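Local coordinates for conjugal transfer protein TRWB (Escherichia coli, PDB 1E9S) that probably couples the DNA-processing relaxosome to the type IV secretion channel as a hexameric P-loop NTPase that helps move DNA during bacterial conjugation, at residues D109-G114 with A431-T436; S215-E220 with L255-S260. All blocks are in the same frame, centred on the assembly; numbering follows the deposited sequence.

Contact 1 of 2, residues D109-G114 with A431-T436; sequences DQRTKG and AFVEGT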
loop_
_atom_site.group_PDB
_atom_site.type_symbol
_atom_site.label_atom_id
_atom_site.label_comp_id
_atom_site.label_asym_id
_atom_site.label_seq_id
_atom_site.Cartn_x
_atom_site.Cartn_y
_atom_site.Cartn_z
ATOM N N ASP A 109 26.203 -34.652 11.858
ATOM C CA ASP A 109 27.136 -35.470 11.103
ATOM C C ASP A 109 28.327 -35.779 12.006
ATOM O O ASP A 109 28.909 -34.886 12.612
ATOM C CB ASP A 109 27.576 -34.711 9.848
ATOM C CG ASP A 109 28.410 -35.545 8.913
ATOM O OD1 ASP A 109 29.552 -35.893 9.267
ATOM O OD2 ASP A 109 27.918 -35.848 7.811
ATOM N N GLN A 110 28.674 -37.054 12.101
ATOM C CA GLN A 110 29.773 -37.479 12.946
ATOM C C GLN A 110 31.099 -36.791 12.626
ATOM O O GLN A 110 31.966 -36.694 13.487
ATOM C CB GLN A 110 29.926 -38.997 12.837
ATOM C CG GLN A 110 30.285 -39.674 14.143
ATOM C CD GLN A 110 29.346 -39.275 15.257
ATOM O OE1 GLN A 110 28.127 -39.388 15.124
ATOM N NE2 GLN A 110 29.908 -38.797 16.364
ATOM N N ARG A 111 31.242 -36.303 11.396
ATOM C CA ARG A 111 32.467 -35.641 10.944
ATOM C C ARG A 111 32.549 -34.146 11.237
ATOM O O ARG A 111 33.588 -33.527 11.021
ATOM C CB ARG A 111 32.630 -35.842 9.444
ATOM C CG ARG A 111 32.710 -37.271 9.018
ATOM C CD ARG A 111 32.566 -37.375 7.527
ATOM N NE ARG A 111 31.219 -37.015 7.100
ATOM C CZ ARG A 111 30.791 -37.067 5.841
ATOM N NH1 ARG A 111 31.603 -37.462 4.871
ATOM N NH2 ARG A 111 29.548 -36.726 5.554
ATOM N N THR A 112 31.456 -33.569 11.723
ATOM C CA THR A 112 31.404 -32.140 12.021
ATOM C C THR A 112 32.469 -31.668 12.986
ATOM O O THR A 112 32.950 -32.418 13.822
ATOM C CB THR A 112 30.088 -31.731 12.680
ATOM O OG1 THR A 112 29.011 -32.412 12.056
ATOM C CG2 THR A 112 29.884 -30.235 12.588
ATOM N N LYS A 113 32.813 -30.396 12.870
ATOM C CA LYS A 113 33.767 -29.782 13.764
ATOM C C LYS A 113 32.930 -29.275 14.941
ATOM O O LYS A 113 31.716 -29.101 14.824
ATOM C CB LYS A 113 34.465 -28.607 13.070
ATOM C CG LYS A 113 35.634 -28.981 12.173
ATOM C CD LYS A 113 36.881 -29.299 12.987
ATOM C CE LYS A 113 38.077 -29.601 12.104
ATOM N NZ LYS A 113 37.851 -30.796 11.252
ATOM N N GLY A 114 33.572 -29.065 16.083
ATOM C CA GLY A 114 32.868 -28.557 17.245
ATOM C C GLY A 114 32.887 -27.048 17.130
ATOM O O GLY A 114 33.912 -26.477 16.756
ATOM N N ALA A 431 27.934 -38.545 1.697
ATOM C CA ALA A 431 27.282 -37.255 1.897
ATOM C C ALA A 431 26.920 -36.986 3.349
ATOM O O ALA A 431 27.125 -35.889 3.856
ATOM C CB ALA A 431 26.035 -37.171 1.040
ATOM N N PHE A 432 26.399 -38.001 4.022
ATOM C CA PHE A 432 25.978 -37.854 5.405
ATOM C C PHE A 432 26.429 -39.051 6.243
ATOM O O PHE A 432 26.202 -40.193 5.868
ATOM C CB PHE A 432 24.449 -37.715 5.406
ATOM C CG PHE A 432 23.831 -37.427 6.744
ATOM C CD1 PHE A 432 24.191 -36.304 7.480
ATOM C CD2 PHE A 432 22.828 -38.258 7.238
ATOM C CE1 PHE A 432 23.554 -36.012 8.694
ATOM C CE2 PHE A 432 22.188 -37.974 8.443
ATOM C CZ PHE A 432 22.553 -36.848 9.172
ATOM N N VAL A 433 27.089 -38.778 7.364
ATOM C CA VAL A 433 27.543 -39.820 8.276
ATOM C C VAL A 433 26.824 -39.531 9.593
ATOM O O VAL A 433 27.316 -38.808 10.448
ATOM C CB VAL A 433 29.066 -39.774 8.452
ATOM C CG1 VAL A 433 29.490 -40.718 9.561
ATOM C CG2 VAL A 433 29.733 -40.151 7.153
ATOM N N GLU A 434 25.594 -40.031 9.686
ATOM C CA GLU A 434 24.723 -39.845 10.856
ATOM C C GLU A 434 25.137 -40.665 12.070
ATOM O O GLU A 434 25.060 -40.194 13.203
ATOM C CB GLU A 434 23.280 -40.198 10.474
ATOM C CG GLU A 434 22.420 -40.778 11.597
ATOM C CD GLU A 434 22.030 -39.752 12.636
ATOM O OE1 GLU A 434 22.314 -38.558 12.419
ATOM O OE2 GLU A 434 21.434 -40.143 13.664
ATOM N N GLY A 435 25.542 -41.908 11.828
ATOM C CA GLY A 435 25.979 -42.755 12.917
ATOM C C GLY A 435 25.042 -43.885 13.281
ATOM O O GLY A 435 25.470 -44.848 13.903
ATOM N N THR A 436 23.772 -43.777 12.912
ATOM C CA THR A 436 22.807 -44.823 13.226
ATOM C C THR A 436 22.947 -46.004 12.259
ATOM O O THR A 436 23.139 -45.825 11.047
ATOM C CB THR A 436 21.362 -44.276 13.183
ATOM O OG1 THR A 436 21.263 -43.145 14.054
ATOM C CG2 THR A 436 20.363 -45.335 13.634
HETATM O O HOH W 1 27.097 -34.149 5.900
#
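The R111 guanidinium carries V433 CG2 over one face, 3.4 Å above the plane at its centre, and has the D109 carboxylate and A431 O at its edge. The F432 ring has E434 N over one face and a water at its edge. D109 is gripped side-on: NE of R111 reaches OD1 on its syn side at 3.0 Å, and NH2 of R111 reaches OD2 at 2.9 Å, both acceptors lying in the guanidinium plane. A bend at chi3 (-68°) turns the arginine chain back to reach this carboxylate. From NH2 a bent, weak bond also goes to A431 O, while NH1 bonds P430 O. OD2 has further partners: the V433 amide, 3.1 Å away, comes from above the carboxylate plane in a straight bond (170°), and the same water donates to both OD2 and A431 O. A backbone hydrogen bond from Q110 N to V433 O, 2.8 Å, completes the join. The buried carboxylate would be expected to stay ionised. On its other oxygen, OD1 takes the R111 backbone N through the anti lone pair at 2.7 Å, which defines an Asx turn within the type I beta turn D109-T112, a loop motif that here receives the irregular C-terminal tail.

Contact 2 of 2, residues S215-E220 with L255-S260; sequences SDKLPE and LRPLIS
K217 and P257 meet through carbon, CD of the lysine lying 3.9 Å from CB of the proline, with the two side chains crossing at about a right angle. K217, from helix 201-217, here meets helix 252-269, and the backbones come closest at this pair, 5.7 Å between the K217 and P257 CA atoms. Next along the interface, L258 approaches E220: its CD1 is 3.8 Å from E220 O, and its CG is 4.2 Å from E220 CB. Several partners outside the pair set these groups in place. The chain of K217, bent at chi2 (-56°), lays its methylenes by the proline while NZ forms a salt bridge with E292, a residue that also touches P257. OE2 of E220 is held by Y108, and L255 leans on P107 and W247. Within helix 252-269, which follows strand 243-247 of the central sheet, P257 has no amide hydrogen to give, and the helix is kinked where N of 257 and of 258 lacks a bond to the preceding turn. With 245 Å² buried and the contacts mainly between carbons, plus one to the E220 carbonyl oxygen, cohesion across the two segments comes from van der Waals packing, while K217 NZ and E220 OE2 find their partners in E292 and Y108.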
loop_
_atom_site.group_PDB
_atom_site.type_symbol
_atom_site.label_atom_id
_atom_site.label_comp_id
_atom_site.label_asym_id
_atom_site.label_seq_id
_atom_site.Cartn_x
_atom_site.Cartn_y
_atom_site.Cartn_z
ATOM N N SER A 215 14.839 -18.379 22.359
ATOM C CA SER A 215 14.352 -19.751 22.475
ATOM C C SER A 215 14.150 -20.329 21.076
ATOM O O SER A 215 14.119 -21.539 20.896
ATOM C CB SER A 215 13.026 -19.792 23.225
ATOM O OG SER A 215 11.951 -19.560 22.337
ATOM N N ASP A 216 14.007 -19.451 20.090
ATOM C CA ASP A 216 13.809 -19.855 18.702
ATOM C C ASP A 216 15.109 -20.086 17.947
ATOM O O ASP A 216 15.211 -21.028 17.168
ATOM C CB ASP A 216 13.004 -18.802 17.939
ATOM C CG ASP A 216 11.528 -18.926 18.170
ATOM O OD1 ASP A 216 11.079 -20.057 18.466
ATOM O OD2 ASP A 216 10.815 -17.901 18.043
ATOM N N LYS A 217 16.099 -19.224 18.178
ATOM C CA LYS A 217 17.380 -19.304 17.478
ATOM C C LYS A 217 18.433 -20.211 18.097
ATOM O O LYS A 217 19.156 -20.904 17.388
ATOM C CB LYS A 217 17.992 -17.904 17.333
ATOM C CG LYS A 217 17.079 -16.853 16.749
ATOM C CD LYS A 217 16.544 -17.266 15.402
ATOM C CE LYS A 217 15.482 -16.292 14.920
ATOM N NZ LYS A 217 14.615 -16.927 13.892
ATOM N N LEU A 218 18.516 -20.211 19.422
ATOM C CA LEU A 218 19.531 -20.987 20.125
ATOM C C LEU A 218 19.462 -22.521 20.201
ATOM O O LEU A 218 20.503 -23.163 20.256
ATOM C CB LEU A 218 19.695 -20.442 21.555
ATOM C CG LEU A 218 20.247 -19.022 21.748
ATOM C CD1 LEU A 218 20.459 -18.759 23.228
ATOM C CD2 LEU A 218 21.552 -18.848 21.003
ATOM N N PRO A 219 18.255 -23.124 20.216
ATOM C CA PRO A 219 18.184 -24.582 20.302
ATOM C C PRO A 219 19.261 -25.386 19.566
ATOM O O PRO A 219 19.939 -26.220 20.172
ATOM C CB PRO A 219 16.775 -24.870 19.807
ATOM C CG PRO A 219 16.018 -23.760 20.410
ATOM C CD PRO A 219 16.898 -22.566 20.069
ATOM N N GLU A 220 19.436 -25.136 18.276
ATOM C CA GLU A 220 20.421 -25.892 17.517
ATOM C C GLU A 220 21.874 -25.535 17.800
ATOM O O GLU A 220 22.782 -26.292 17.477
ATOM C CB GLU A 220 20.131 -25.787 16.023
ATOM C CG GLU A 220 20.052 -27.162 15.362
ATOM C CD GLU A 220 18.912 -28.032 15.887
ATOM O OE1 GLU A 220 17.895 -27.499 16.367
ATOM O OE2 GLU A 220 19.027 -29.265 15.804
ATOM N N LEU A 255 17.171 -26.113 11.199
ATOM C CA LEU A 255 18.531 -25.607 11.073
ATOM C C LEU A 255 18.673 -24.271 10.353
ATOM O O LEU A 255 19.781 -23.777 10.201
ATOM C CB LEU A 255 19.403 -26.652 10.368
ATOM C CG LEU A 255 19.668 -27.992 11.070
ATOM C CD1 LEU A 255 20.336 -28.957 10.130
ATOM C CD2 LEU A 255 20.549 -27.775 12.263
ATOM N N ARG A 256 17.565 -23.676 9.919
ATOM C CA ARG A 256 17.634 -22.410 9.196
ATOM C C ARG A 256 18.407 -21.347 9.974
ATOM O O ARG A 256 19.268 -20.669 9.417
ATOM C CB ARG A 256 16.226 -21.911 8.843
ATOM C CG ARG A 256 16.205 -20.966 7.657
ATOM C CD ARG A 256 14.813 -20.776 7.069
ATOM N NE ARG A 256 14.279 -19.438 7.328
ATOM C CZ ARG A 256 13.806 -18.590 6.403
ATOM N NH1 ARG A 256 13.785 -18.912 5.109
ATOM N NH2 ARG A 256 13.339 -17.400 6.778
ATOM N N PRO A 257 18.133 -21.201 11.278
ATOM C CA PRO A 257 18.862 -20.182 12.039
ATOM C C PRO A 257 20.356 -20.453 12.198
ATOM O O PRO A 257 21.165 -19.532 12.126
ATOM C CB PRO A 257 18.130 -20.147 13.384
ATOM C CG PRO A 257 16.786 -20.761 13.090
ATOM C CD PRO A 257 17.108 -21.849 12.110
ATOM N N LEU A 258 20.723 -21.712 12.416
ATOM C CA LEU A 258 22.128 -22.075 12.585
ATOM C C LEU A 258 22.910 -21.889 11.292
ATOM O O LEU A 258 23.975 -21.291 11.291
ATOM C CB LEU A 258 22.261 -23.528 13.042
ATOM C CG LEU A 258 23.301 -23.866 14.122
ATOM C CD1 LEU A 258 23.762 -25.296 13.937
ATOM C CD2 LEU A 258 24.489 -22.916 14.059
ATOM N N ILE A 259 22.381 -22.407 10.193
ATOM C CA ILE A 259 23.028 -22.282 8.902
ATOM C C ILE A 259 23.151 -20.822 8.479
ATOM O O ILE A 259 24.152 -20.421 7.886
ATOM C CB ILE A 259 22.252 -23.086 7.877
ATOM C CG1 ILE A 259 22.334 -24.563 8.285
ATOM C CG2 ILE A 259 22.803 -22.853 6.489
ATOM C CD1 ILE A 259 21.574 -25.495 7.414
ATOM N N SER A 260 22.131 -20.030 8.796
ATOM C CA SER A 260 22.134 -18.608 8.489
ATOM C C SER A 260 23.229 -17.944 9.314
ATOM O O SER A 260 23.887 -17.014 8.847
ATOM C CB SER A 260 20.781 -17.981 8.843
ATOM O OG SER A 260 19.713 -18.623 8.166
#

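How the contacts relate
Contact 1 and contact 2 lie with their centres 18 Å apart and their nearest atoms about 8 Å apart, so they do not touch. In chain order the loop 109-114 comes first, then 215-220, 255-260 and finally the tail 431-436; both halves of contact 2 thus fall between those of contact 1. Contact 1 is a surface join near strand 103-105, an outermost strand of the ten-stranded mixed sheet, whereas contact 2 packs helices beside strand 243-247, its neighbour in that sheet. M224 touches T112 and L258, linking the two neighbourhoods. Together they tie the C-terminal tail and a helical segment to the same edge of the P-loop-type nucleotide-binding fold.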